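Local coordinates for protein phosphoethanolamine N-methyltransferase 1 (Haemonchus contortus, PDB 4KRG) that transfers a methyl group from S-adenosylmethionine to phosphoethanolamine, probably as the opening methylation of the nematode route to phosphocholine, at residues L196-Y201 with D250-L255; Y299-R304 with L381-D386; W326-K331 with S359-Y364. One frame throughout, in Å; residues are numbered along the deposited sequence.

In the fold
From the N terminus, contact 1 comes first: 196-201 meets 250-255, closing a loop of 48 residues, mostly strand and turn, and holding the C-terminal end of helix 189-198 and the turn after it against helix 249-271. The chain then continues into the C-terminal Rossmann-like part. Contact 2 opens at strand 297-302 and closes 76 residues later at 381-386; contact 3, strand 324-329 with helix 358-367, opens and closes within that span. The two share adjacent parallel strands, with Val300 probably hydrogen-bonded to Val328 and Trp326. Contact 1 touches neither, but strand 208-218 within its loop pairs with strand 350-354, joining the two parts.

Contact 1: L196-Y201 with D250-L255; sequences LRAIRY and DDLLNL
Leu252 spreads its fork across the end of helix 189-198, one methyl for each of two consecutive residues. Its CD2 meets Ala198 CB at 3.9 Å, and its CD1 lies 4.0 Å from Ile199 CG1. The CG of Leu252 is turned away from its own carbonyl carbon (chi1 -73°), which carries both methyls off helix 249-271 toward the side chains of Ala198 and Ile199. The Leu252 and Ile199 side chains run nearly perpendicular, so the leucine meets the isoleucine at its CG1, partway along the chain. Ala198 offers a single methyl that points at the opposing helix, whereas the CB bond of Ile199 runs alongside that helix rather than at it. The contact is small, wholly apolar and largely buried.

The chain turns exactly here, Ile199 being the first residue to leave helical geometry, and Arg200 ties the turn together. Its NH1 donates to Arg197 O at 2.7 Å in an almost straight bond (173°) and to Ile199 O, also at 2.7 Å. Both acceptors lie close to the guanidinium plane, although NH1 itself stands above the carbonyl plane of Ile199. Two grips from one nitrogen, with a salt bridge from Arg200 NE to Asp244, fix how the guanidinium is turned.

Around this corner, Ile199 also packs on Leu143 and Met147 of helix 136-149, and Ala198 on Trp260, further along helix 249-271. The corner after helix 189-198 thus packs on helices 136-149 and 249-271, while the chain continues as strand 200-202, which pairs antiparallel with strand 208-218.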
loop_
_atom_site.group_PDB
_atom_site.type_symbol
_atom_site.label_atom_id
_atom_site.label_comp_id
_atom_site.label_asym_id
_atom_site.label_seq_id
_atom_site.Cartn_x
_atom_site.Cartn_y
_atom_site.Cartn_z
ATOM N N LEU A 196 -3.072 6.918 8.659
ATOM C CA LEU A 196 -4.194 6.042 8.943
ATOM C C LEU A 196 -4.009 5.300 10.266
ATOM O O LEU A 196 -4.924 5.237 11.086
ATOM C CB LEU A 196 -4.403 5.069 7.780
ATOM C CG LEU A 196 -4.965 5.702 6.500
ATOM C CD1 LEU A 196 -4.711 4.819 5.282
ATOM C CD2 LEU A 196 -6.452 5.949 6.663
ATOM N N ARG A 197 -2.811 4.767 10.478
ATOM C CA ARG A 197 -2.508 3.999 11.682
ATOM C C ARG A 197 -2.467 4.882 12.925
ATOM O O ARG A 197 -2.718 4.413 14.031
ATOM C CB ARG A 197 -1.179 3.246 11.529
ATOM C CG ARG A 197 -1.173 2.183 10.434
ATOM C CD ARG A 197 0.146 1.431 10.405
ATOM N NE ARG A 197 0.298 0.557 11.565
ATOM C CZ ARG A 197 1.449 0.024 11.965
ATOM N NH1 ARG A 197 2.572 0.287 11.314
ATOM N NH2 ARG A 197 1.479 -0.765 13.029
ATOM N N ALA A 198 -2.160 6.160 12.740
ATOM C CA ALA A 198 -2.015 7.082 13.866
ATOM C C ALA A 198 -3.352 7.497 14.469
ATOM O O ALA A 198 -3.459 7.668 15.683
ATOM C CB ALA A 198 -1.229 8.317 13.450
ATOM N N ILE A 199 -4.357 7.677 13.616
ATOM C CA ILE A 199 -5.638 8.245 14.031
ATOM C C ILE A 199 -6.276 7.520 15.220
ATOM O O ILE A 199 -6.372 6.290 15.246
ATOM C CB ILE A 199 -6.637 8.311 12.843
ATOM C CG1 ILE A 199 -6.253 9.444 11.894
ATOM C CG2 ILE A 199 -8.067 8.527 13.331
ATOM C CD1 ILE A 199 -7.029 9.445 10.591
ATOM N N ARG A 200 -6.685 8.307 16.211
ATOM C CA ARG A 200 -7.482 7.829 17.331
ATOM C C ARG A 200 -8.642 8.794 17.480
ATOM O O ARG A 200 -8.435 9.972 17.763
ATOM C CB ARG A 200 -6.657 7.819 18.615
ATOM C CG ARG A 200 -5.467 6.883 18.597
ATOM C CD ARG A 200 -5.909 5.450 18.445
ATOM N NE ARG A 200 -4.778 4.533 18.466
ATOM C CZ ARG A 200 -4.030 4.246 17.408
ATOM N NH1 ARG A 200 -4.287 4.806 16.234
ATOM N NH2 ARG A 200 -3.023 3.398 17.530
ATOM N N TYR A 201 -9.859 8.297 17.290
ATOM C CA TYR A 201 -11.050 9.141 17.328
ATOM C C TYR A 201 -12.007 8.731 18.441
ATOM O O TYR A 201 -12.388 7.562 18.536
ATOM C CB TYR A 201 -11.771 9.060 15.982
ATOM C CG TYR A 201 -13.122 9.742 15.931
ATOM C CD1 TYR A 201 -13.224 11.096 15.661
ATOM C CD2 TYR A 201 -14.303 9.024 16.133
ATOM C CE1 TYR A 201 -14.458 11.721 15.605
ATOM C CE2 TYR A 201 -15.541 9.644 16.077
ATOM C CZ TYR A 201 -15.611 10.989 15.815
ATOM O OH TYR A 201 -16.834 11.610 15.759
ATOM N N ASP A 250 -4.180 19.075 15.098
ATOM C CA ASP A 250 -2.877 19.722 15.194
ATOM C C ASP A 250 -1.745 18.730 15.465
ATOM O O ASP A 250 -0.658 18.862 14.902
ATOM C CB ASP A 250 -2.897 20.813 16.267
ATOM C CG ASP A 250 -3.725 22.021 15.862
ATOM O OD1 ASP A 250 -3.782 22.331 14.654
ATOM O OD2 ASP A 250 -4.315 22.663 16.753
ATOM N N ASP A 251 -2.006 17.746 16.323
ATOM C CA ASP A 251 -1.022 16.710 16.650
ATOM C C ASP A 251 -0.736 15.815 15.447
ATOM O O ASP A 251 0.395 15.389 15.231
ATOM C CB ASP A 251 -1.508 15.854 17.831
ATOM C CG ASP A 251 -1.239 16.500 19.187
ATOM O OD1 ASP A 251 -0.826 17.680 19.233
ATOM O OD2 ASP A 251 -1.450 15.816 20.216
ATOM N N LEU A 252 -1.772 15.529 14.668
ATOM C CA LEU A 252 -1.631 14.709 13.473
ATOM C C LEU A 252 -0.967 15.499 12.358
ATOM O O LEU A 252 -0.154 14.963 11.609
ATOM C CB LEU A 252 -2.994 14.207 13.007
ATOM C CG LEU A 252 -3.619 13.104 13.857
ATOM C CD1 LEU A 252 -5.079 12.888 13.480
ATOM C CD2 LEU A 252 -2.831 11.816 13.701
ATOM N N LEU A 253 -1.308 16.779 12.261
ATOM C CA LEU A 253 -0.780 17.650 11.212
ATOM C C LEU A 253 0.732 17.828 11.314
ATOM O O LEU A 253 1.438 17.775 10.309
ATOM C CB LEU A 253 -1.492 19.008 11.231
ATOM C CG LEU A 253 -1.241 19.932 10.038
ATOM C CD1 LEU A 253 -1.591 19.255 8.726
ATOM C CD2 LEU A 253 -2.020 21.227 10.183
ATOM N N ASN A 254 1.229 18.021 12.527
ATOM C CA ASN A 254 2.668 18.109 12.744
ATOM C C ASN A 254 3.393 16.898 12.183
ATOM O O ASN A 254 4.414 17.022 11.511
ATOM C CB ASN A 254 2.981 18.219 14.230
ATOM C CG ASN A 254 4.469 18.231 14.506
ATOM O OD1 ASN A 254 5.236 18.892 13.804
ATOM N ND2 ASN A 254 4.889 17.484 15.520
ATOM N N LEU A 255 2.853 15.721 12.466
ATOM C CA LEU A 255 3.458 14.488 12.000
ATOM C C LEU A 255 3.364 14.346 10.484
ATOM O O LEU A 255 4.359 14.082 9.810
ATOM C CB LEU A 255 2.800 13.297 12.688
ATOM C CG LEU A 255 2.985 13.258 14.201
ATOM C CD1 LEU A 255 2.191 12.126 14.790
ATOM C CD2 LEU A 255 4.450 13.091 14.540
#

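Contact 2: Y299-R304 with L381-D386; sequences YVFTPR and LATCDD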
loop_
_atom_site.group_PDB
_atom_site.type_symbol
_atom_site.label_atom_id
_atom_site.label_comp_id
_atom_site.label_asym_id
_atom_site.label_seq_id
_atom_site.Cartn_x
_atom_site.Cartn_y
_atom_site.Cartn_z
ATOM N N TYR A 299 7.167 -16.064 -2.763
ATOM C CA TYR A 299 6.669 -15.210 -1.698
ATOM C C TYR A 299 7.873 -14.760 -0.887
ATOM O O TYR A 299 8.616 -15.587 -0.371
ATOM C CB TYR A 299 5.680 -15.988 -0.830
ATOM C CG TYR A 299 5.058 -15.211 0.317
ATOM C CD1 TYR A 299 4.007 -14.323 0.101
ATOM C CD2 TYR A 299 5.494 -15.402 1.620
ATOM C CE1 TYR A 299 3.430 -13.626 1.153
ATOM C CE2 TYR A 299 4.925 -14.717 2.670
ATOM C CZ TYR A 299 3.892 -13.832 2.432
ATOM O OH TYR A 299 3.333 -13.165 3.490
ATOM N N VAL A 300 8.082 -13.454 -0.803
ATOM C CA VAL A 300 9.228 -12.914 -0.077
ATOM C C VAL A 300 8.769 -12.062 1.105
ATOM O O VAL A 300 7.877 -11.230 0.970
ATOM C CB VAL A 300 10.161 -12.111 -1.017
ATOM C CG1 VAL A 300 11.199 -11.313 -0.220
ATOM C CG2 VAL A 300 10.847 -13.040 -2.001
ATOM N N PHE A 301 9.372 -12.284 2.269
ATOM C CA PHE A 301 8.960 -11.591 3.485
ATOM C C PHE A 301 10.186 -10.949 4.137
ATOM O O PHE A 301 11.121 -11.644 4.513
ATOM C CB PHE A 301 8.279 -12.589 4.436
ATOM C CG PHE A 301 7.878 -12.007 5.776
ATOM C CD1 PHE A 301 6.740 -11.230 5.902
ATOM C CD2 PHE A 301 8.620 -12.278 6.916
ATOM C CE1 PHE A 301 6.373 -10.712 7.128
ATOM C CE2 PHE A 301 8.256 -11.770 8.138
ATOM C CZ PHE A 301 7.136 -10.983 8.246
ATOM N N THR A 302 10.192 -9.621 4.246
ATOM C CA THR A 302 11.336 -8.904 4.827
ATOM C C THR A 302 10.895 -7.816 5.817
ATOM O O THR A 302 10.616 -6.684 5.420
ATOM C CB THR A 302 12.244 -8.294 3.732
ATOM O OG1 THR A 302 11.482 -7.388 2.929
ATOM C CG2 THR A 302 12.816 -9.374 2.840
ATOM N N PRO A 303 10.835 -8.161 7.116
ATOM C CA PRO A 303 10.354 -7.214 8.129
ATOM C C PRO A 303 11.383 -6.140 8.477
ATOM O O PRO A 303 11.001 -5.091 9.003
ATOM C CB PRO A 303 10.106 -8.104 9.343
ATOM C CG PRO A 303 11.068 -9.239 9.169
ATOM C CD PRO A 303 11.115 -9.489 7.691
ATOM N N ARG A 304 12.658 -6.410 8.197
ATOM C CA ARG A 304 13.743 -5.461 8.464
ATOM C C ARG A 304 13.707 -4.929 9.892
ATOM O O ARG A 304 13.623 -3.721 10.110
ATOM C CB ARG A 304 13.702 -4.297 7.469
ATOM C CG ARG A 304 13.783 -4.722 6.003
ATOM C CD ARG A 304 13.514 -3.538 5.101
ATOM N NE ARG A 304 13.276 -3.914 3.713
ATOM C CZ ARG A 304 13.857 -3.324 2.676
ATOM N NH1 ARG A 304 14.710 -2.332 2.874
ATOM N NH2 ARG A 304 13.583 -3.724 1.446
ATOM N N LEU A 381 11.652 -16.338 11.794
ATOM C CA LEU A 381 11.557 -16.905 13.140
ATOM C C LEU A 381 11.815 -15.840 14.203
ATOM O O LEU A 381 11.255 -15.895 15.295
ATOM C CB LEU A 381 12.544 -18.061 13.315
ATOM C CG LEU A 381 12.658 -19.077 12.179
ATOM C CD1 LEU A 381 13.658 -20.169 12.529
ATOM C CD2 LEU A 381 11.323 -19.691 11.868
ATOM N N ALA A 382 12.658 -14.870 13.867
ATOM C CA ALA A 382 13.052 -13.829 14.804
ATOM C C ALA A 382 11.890 -12.905 15.174
ATOM O O ALA A 382 11.798 -12.435 16.306
ATOM C CB ALA A 382 14.213 -13.026 14.229
ATOM N N THR A 383 10.993 -12.658 14.221
ATOM C CA THR A 383 9.945 -11.650 14.401
ATOM C C THR A 383 8.513 -12.188 14.504
ATOM O O THR A 383 7.619 -11.480 14.975
ATOM C CB THR A 383 9.988 -10.582 13.284
ATOM O OG1 THR A 383 9.570 -11.163 12.046
ATOM C CG2 THR A 383 11.388 -10.026 13.124
ATOM N N CYS A 384 8.289 -13.423 14.057
ATOM C CA CYS A 384 6.940 -14.000 14.028
ATOM C C CYS A 384 6.759 -15.135 15.027
ATOM O O CYS A 384 7.724 -15.826 15.365
ATOM C CB CYS A 384 6.627 -14.529 12.630
ATOM S SG CYS A 384 6.829 -13.308 11.333
ATOM N N ASP A 385 5.523 -15.342 15.481
ATOM C CA ASP A 385 5.242 -16.461 16.385
ATOM C C ASP A 385 4.864 -17.744 15.641
ATOM O O ASP A 385 4.586 -17.718 14.436
ATOM C CB ASP A 385 4.199 -16.099 17.458
ATOM C CG ASP A 385 2.836 -15.754 16.880
ATOM O OD1 ASP A 385 2.596 -15.979 15.674
ATOM O OD2 ASP A 385 1.980 -15.262 17.649
ATOM N N ASP A 386 4.870 -18.861 16.364
ATOM C CA ASP A 386 4.542 -20.157 15.786
ATOM C C ASP A 386 3.200 -20.165 15.075
ATOM O O ASP A 386 3.084 -20.691 13.969
ATOM C CB ASP A 386 4.543 -21.244 16.860
ATOM C CG ASP A 386 5.933 -21.634 17.286
ATOM O OD1 ASP A 386 6.894 -21.272 16.574
ATOM O OD2 ASP A 386 6.058 -22.309 18.330
#
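Pro303, following strand 297-302, is where the backbones come nearest, its CA 7.7 Å from Thr383 CA in the last turn of helix 380-383. Thr383 uses both branches there: its OG1 is 3.8 Å and its CG2 4.0 Å from Pro303 CG, so the proline ring corner sits against the fork of the threonine. With a chi1 of 70°, OG1 lies between the backbone N and the carbonyl carbon, and it hydrogen-bonds Glu379 O, four residues earlier, just ahead of the helix. The hydroxyl's polar need is thus met there, and its approach to the strand is packing alone.

Thr383 OG1 also sits at the edge of the Phe301 ring, near the ring plane and 4.2 Å from Phe301 CE2. Cys384, the first residue beyond the helix, brings SG to the same end of the ring, 3.8 Å from Phe301 CE2 and 3.9 Å from Phe301 CZ. The sulfur is 4.7 Å from the ring centroid and 57° off the ring normal, an oblique sulfur-aromatic contact. Leu358 of helix 358-367 touches both Phe301 and Cys384 and extends this apolar patch.

Strands 350-354, 324-329, 297-302, 372-378 and 400-408 lie side by side in parallel, followed by the antiparallel strand 458-465 and then strand 428-432 at the edge, the strand order of a class I, Rossmann-like methyltransferase. The contact joins the C-terminal end of the first strand and the residue after it to the short helix and turn that follow the fourth; the S-adenosylhomocysteine seen here is bound by the N-terminal half instead.

Contact 3: W326-K331 with S359-Y364; sequences WNVETK and SSSIDY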
loop_
_atom_site.group_PDB
_atom_site.type_symbol
_atom_site.label_atom_id
_atom_site.label_comp_id
_atom_site.label_asym_id
_atom_site.label_seq_id
_atom_site.Cartn_x
_atom_site.Cartn_y
_atom_site.Cartn_z
ATOM N N TRP A 326 6.435 -11.602 -5.042
ATOM C CA TRP A 326 5.689 -10.737 -4.140
ATOM C C TRP A 326 6.475 -10.597 -2.839
ATOM O O TRP A 326 6.703 -11.577 -2.135
ATOM C CB TRP A 326 4.300 -11.303 -3.846
ATOM C CG TRP A 326 3.524 -10.432 -2.910
ATOM C CD1 TRP A 326 3.524 -10.484 -1.549
ATOM C CD2 TRP A 326 2.641 -9.369 -3.280
ATOM N NE1 TRP A 326 2.687 -9.515 -1.041
ATOM C CE2 TRP A 326 2.134 -8.818 -2.078
ATOM C CE3 TRP A 326 2.221 -8.831 -4.496
ATOM C CZ2 TRP A 326 1.225 -7.756 -2.072
ATOM C CZ3 TRP A 326 1.320 -7.781 -4.488
ATOM C CH2 TRP A 326 0.832 -7.252 -3.282
ATOM N N ASN A 327 6.886 -9.374 -2.528
ATOM C CA ASN A 327 7.733 -9.109 -1.378
ATOM C C ASN A 327 6.954 -8.265 -0.382
ATOM O O ASN A 327 6.556 -7.136 -0.682
ATOM C CB ASN A 327 8.997 -8.379 -1.844
ATOM C CG ASN A 327 10.003 -8.107 -0.721
ATOM O OD1 ASN A 327 9.689 -8.148 0.473
ATOM N ND2 ASN A 327 11.221 -7.795 -1.118
ATOM N N VAL A 328 6.740 -8.828 0.801
ATOM C CA VAL A 328 6.016 -8.164 1.882
ATOM C C VAL A 328 6.983 -7.329 2.707
ATOM O O VAL A 328 8.035 -7.821 3.110
ATOM C CB VAL A 328 5.373 -9.202 2.825
ATOM C CG1 VAL A 328 4.550 -8.517 3.899
ATOM C CG2 VAL A 328 4.512 -10.171 2.035
ATOM N N GLU A 329 6.631 -6.066 2.942
ATOM C CA GLU A 329 7.386 -5.191 3.838
ATOM C C GLU A 329 6.479 -4.841 5.021
ATOM O O GLU A 329 5.256 -4.781 4.871
ATOM C CB GLU A 329 7.815 -3.911 3.104
ATOM C CG GLU A 329 8.624 -4.134 1.817
ATOM C CD GLU A 329 10.131 -4.165 2.050
ATOM O OE1 GLU A 329 10.567 -4.271 3.218
ATOM O OE2 GLU A 329 10.892 -4.078 1.064
ATOM N N THR A 330 7.059 -4.610 6.194
ATOM C CA THR A 330 6.259 -4.215 7.354
ATOM C C THR A 330 6.634 -2.833 7.889
ATOM O O THR A 330 5.976 -2.311 8.784
ATOM C CB THR A 330 6.329 -5.243 8.501
ATOM O OG1 THR A 330 7.652 -5.261 9.052
ATOM C CG2 THR A 330 5.969 -6.627 8.002
ATOM N N LYS A 331 7.694 -2.249 7.338
ATOM C CA LYS A 331 8.109 -0.900 7.719
ATOM C C LYS A 331 7.732 0.099 6.622
ATOM O O LYS A 331 8.277 0.042 5.518
ATOM C CB LYS A 331 9.620 -0.856 7.969
ATOM C CG LYS A 331 10.150 -1.928 8.916
ATOM C CD LYS A 331 10.166 -1.452 10.367
ATOM C CE LYS A 331 10.986 -2.379 11.268
ATOM N NZ LYS A 331 10.384 -3.731 11.420
ATOM N N SER A 359 0.803 -12.202 9.654
ATOM C CA SER A 359 -0.590 -12.630 9.745
ATOM C C SER A 359 -1.483 -11.843 8.790
ATOM O O SER A 359 -2.384 -12.397 8.164
ATOM C CB SER A 359 -1.084 -12.472 11.181
ATOM O OG SER A 359 -2.441 -12.847 11.298
ATOM N N SER A 360 -1.217 -10.548 8.678
ATOM C CA SER A 360 -1.975 -9.667 7.788
ATOM C C SER A 360 -1.855 -10.112 6.329
ATOM O O SER A 360 -2.854 -10.215 5.614
ATOM C CB SER A 360 -1.499 -8.221 7.937
ATOM O OG SER A 360 -2.041 -7.405 6.911
ATOM N N SER A 361 -0.626 -10.387 5.902
ATOM C CA SER A 361 -0.374 -10.813 4.529
ATOM C C SER A 361 -0.991 -12.182 4.261
ATOM O O SER A 361 -1.520 -12.443 3.182
ATOM C CB SER A 361 1.128 -10.840 4.232
ATOM O OG SER A 361 1.344 -11.209 2.883
ATOM N N ILE A 362 -0.917 -13.064 5.245
ATOM C CA ILE A 362 -1.489 -14.394 5.084
ATOM C C ILE A 362 -3.004 -14.310 4.884
ATOM O O ILE A 362 -3.548 -15.000 4.027
ATOM C CB ILE A 362 -1.106 -15.328 6.249
ATOM C CG1 ILE A 362 0.373 -15.700 6.145
ATOM C CG2 ILE A 362 -1.968 -16.587 6.261
ATOM C CD1 ILE A 362 0.834 -16.639 7.233
ATOM N N ASP A 363 -3.680 -13.455 5.652
ATOM C CA ASP A 363 -5.124 -13.254 5.489
ATOM C C ASP A 363 -5.465 -12.803 4.075
ATOM O O ASP A 363 -6.323 -13.387 3.421
ATOM C CB ASP A 363 -5.658 -12.234 6.490
ATOM C CG ASP A 363 -5.796 -12.799 7.889
ATOM O OD1 ASP A 363 -5.792 -14.038 8.036
ATOM O OD2 ASP A 363 -5.917 -11.998 8.845
ATOM N N TYR A 364 -4.791 -11.756 3.620
ATOM C CA TYR A 364 -4.936 -11.251 2.260
ATOM C C TYR A 364 -4.852 -12.367 1.224
ATOM O O TYR A 364 -5.725 -12.514 0.372
ATOM C CB TYR A 364 -3.834 -10.226 1.995
ATOM C CG TYR A 364 -3.911 -9.509 0.673
ATOM C CD1 TYR A 364 -4.649 -8.348 0.539
ATOM C CD2 TYR A 364 -3.206 -9.967 -0.427
ATOM C CE1 TYR A 364 -4.703 -7.673 -0.659
ATOM C CE2 TYR A 364 -3.255 -9.302 -1.633
ATOM C CZ TYR A 364 -4.004 -8.153 -1.743
ATOM O OH TYR A 364 -4.061 -7.482 -2.941
HETATM O O HOH W 1 1.062 -9.327 1.382
#
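Ser361 and Val328 pack helix 358-367 onto strand 324-329 of the Rossmann-like C-terminal half, their CA atoms 7.4 Å apart. Ser361 points its CB toward the strand, where it faces both branches of Val328, 4.1 Å from CG1 and 4.1 Å from CG2. Its OG, turned opposite the backbone N (chi1 -178°), comes alongside one branch, 3.4 Å from Val328 CG2. At this tip the hydroxyl finds its polar partner outside the pair, hydrogen-bonding the Tyr299 OH on neighbouring strand 297-302, so a buried polar atom is satisfied among apolar side chains. Tyr299 and Phe301 also pack on Val328.

Beyond the valine stands Trp326, whose NE1 is 4.5 Å from Ser361 OG, with the hydroxyl oblique to the indole. Trp365 of the same helix meets the Trp326 ring edge-to-face, adding an aromatic join between helix and strand. An ordered water lies between Trp326 and Ser361; its 2.4 Å separation from Ser361 OG is too short for that link to be more than doubtful, but the indole is a clear donor, NE1 of Trp326 giving its hydrogen to this water at 2.9 Å.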